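Cytochrome c' (Thermochromatium tepidum, PDB 3VRC) carries a covalently bound heme c and probably takes part in electron transfer in a thermophilic purple photosynthetic bacterium. Local coordinates at residues Asn96-Ala101 with Lys111-Asp116. Sequence-based numbering, arbitrary orientation.
Sequences NALAAA and KSAFAD
Leu98 and Ala113 mark the point where two neighbouring antiparallel helices of the cytochrome c' four-helix bundle draw together, their CA atoms 4.9 Å apart. The axes of the 96-101 and 111-116 segments approach to 8.5 Å at an angle of 164° between their N-to-C directions, nearly antiparallel; the segments lie on helices 81-103 and 107-128. The methyl of Ala113 is directed at the other helix and reaches its backbone, with CB 3.6 Å from Leu98 CA and 4.0 Å from Ala97 O. Ala101 CB, one turn beyond Ala97, lies 4.0 Å from Ala113 CB, methyl against methyl. Leu98 reaches along the flank of Ala113: with CG anti to the backbone N (chi1 175°), its CD1 comes 3.9 Å from Phe114 N and 4.2 Å from Phe114 CB. The other branch, CD2, lies at the edge of the Phe114 ring, near the ring plane. Phe114 also packs on Met23, Ile26, Lys27 and Leu30 of helix 5-31, while Leu98 touches Ala43 of helix 36-50, tying this pair to the other two helices of the bundle; the Leu98 side chain lies about 7 Å from the heme. No hydrogen bond crosses between the segments; their association is apolar, with buried Leu98 and Phe114 carrying the packing on toward helices 36-50 and 5-31 and small alanine side chains permitting the close approach.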
loop_
_atom_site.group_PDB
_atom_site.type_symbol
_atom_site.label_atom_id
_atom_site.label_comp_id
_atom_site.label_asym_id
_atom_site.label_seq_id
_atom_site.Cartn_x
_atom_site.Cartn_y
_atom_site.Cartn_z
ATOM N N ASN B 96 -10.528 5.143 7.688
ATOM C CA ASN B 96 -11.751 5.317 6.914
ATOM C C ASN B 96 -12.339 6.727 7.097
ATOM O O ASN B 96 -12.755 7.383 6.115
ATOM C CB ASN B 96 -12.763 4.280 7.257
ATOM C CG ASN B 96 -12.444 2.948 6.579
ATOM O OD1 ASN B 96 -11.799 2.886 5.545
ATOM N ND2 ASN B 96 -13.017 1.903 7.110
ATOM N N ALA B 97 -12.301 7.243 8.328
ATOM C CA ALA B 97 -12.774 8.618 8.538
ATOM C C ALA B 97 -11.915 9.658 7.838
ATOM O O ALA B 97 -12.452 10.681 7.377
ATOM C CB ALA B 97 -12.890 8.870 10.048
ATOM N N LEU B 98 -10.625 9.416 7.733
ATOM C CA LEU B 98 -9.756 10.295 6.972
ATOM C C LEU B 98 -10.086 10.277 5.487
ATOM O O LEU B 98 -10.133 11.329 4.844
ATOM C CB LEU B 98 -8.317 9.878 7.253
ATOM C CG LEU B 98 -7.240 10.607 6.435
ATOM C CD1 LEU B 98 -7.313 12.115 6.632
ATOM C CD2 LEU B 98 -5.870 10.013 6.780
ATOM N N ALA B 99 -10.317 9.099 4.904
ATOM C CA ALA B 99 -10.708 9.044 3.503
ATOM C C ALA B 99 -12.070 9.740 3.282
ATOM O O ALA B 99 -12.250 10.422 2.275
ATOM C CB ALA B 99 -10.777 7.562 3.033
ATOM N N ALA B 100 -13.010 9.565 4.213
ATOM C CA ALA B 100 -14.284 10.273 4.070
ATOM C C ALA B 100 -14.090 11.791 4.186
ATOM O O ALA B 100 -14.665 12.546 3.362
ATOM C CB ALA B 100 -15.265 9.767 5.124
ATOM N N ALA B 101 -13.257 12.279 5.101
ATOM C CA ALA B 101 -12.980 13.703 5.214
ATOM C C ALA B 101 -12.324 14.201 3.942
ATOM O O ALA B 101 -12.684 15.274 3.416
ATOM C CB ALA B 101 -12.121 13.997 6.417
ATOM N N LYS B 111 -7.728 17.872 8.488
ATOM C CA LYS B 111 -6.794 18.127 9.556
ATOM C C LYS B 111 -7.182 17.336 10.806
ATOM O O LYS B 111 -6.329 16.719 11.469
ATOM C CB LYS B 111 -6.778 19.633 9.834
ATOM C CG LYS B 111 -5.765 20.082 10.877
ATOM C CD LYS B 111 -5.677 21.613 11.004
ATOM C CE LYS B 111 -6.919 22.121 11.732
ATOM N NZ LYS B 111 -6.888 23.548 12.070
ATOM N N SER B 112 -8.462 17.374 11.172
ATOM C CA SER B 112 -8.921 16.639 12.353
ATOM C C SER B 112 -8.766 15.132 12.158
ATOM O O SER B 112 -8.257 14.426 13.048
ATOM C CB SER B 112 -10.400 17.018 12.630
ATOM O OG SER B 112 -10.871 16.235 13.716
ATOM N N ALA B 113 -9.207 14.650 11.019
ATOM C CA ALA B 113 -9.183 13.186 10.826
ATOM C C ALA B 113 -7.712 12.713 10.717
ATOM O O ALA B 113 -7.389 11.593 11.222
ATOM C CB ALA B 113 -9.941 12.829 9.582
ATOM N N PHE B 114 -6.831 13.523 10.190
ATOM C CA PHE B 114 -5.434 13.163 10.051
ATOM C C PHE B 114 -4.791 13.058 11.432
ATOM O O PHE B 114 -3.961 12.176 11.672
ATOM C CB PHE B 114 -4.747 14.212 9.182
ATOM C CG PHE B 114 -3.264 14.024 8.986
ATOM C CD1 PHE B 114 -2.818 12.898 8.181
ATOM C CD2 PHE B 114 -2.350 14.883 9.455
ATOM C CE1 PHE B 114 -1.499 12.698 7.949
ATOM C CE2 PHE B 114 -0.992 14.641 9.200
ATOM C CZ PHE B 114 -0.592 13.545 8.440
ATOM N N ALA B 115 -5.131 13.966 12.346
ATOM C CA ALA B 115 -4.645 13.879 13.731
ATOM C C ALA B 115 -5.075 12.579 14.363
ATOM O O ALA B 115 -4.271 11.933 15.038
ATOM C CB ALA B 115 -5.200 15.072 14.520
ATOM N N ASP B 116 -6.307 12.174 14.163
ATOM C CA ASP B 116 -6.799 10.958 14.789
ATOM C C ASP B 116 -6.051 9.717 14.214
ATOM O O ASP B 116 -5.715 8.785 14.940
ATOM C CB ASP B 116 -8.290 10.756 14.619
ATOM C CG ASP B 116 -9.151 11.788 15.358
ATOM O OD1 ASP B 116 -8.576 12.598 16.099
ATOM O OD2 ASP B 116 -10.364 11.784 15.136
#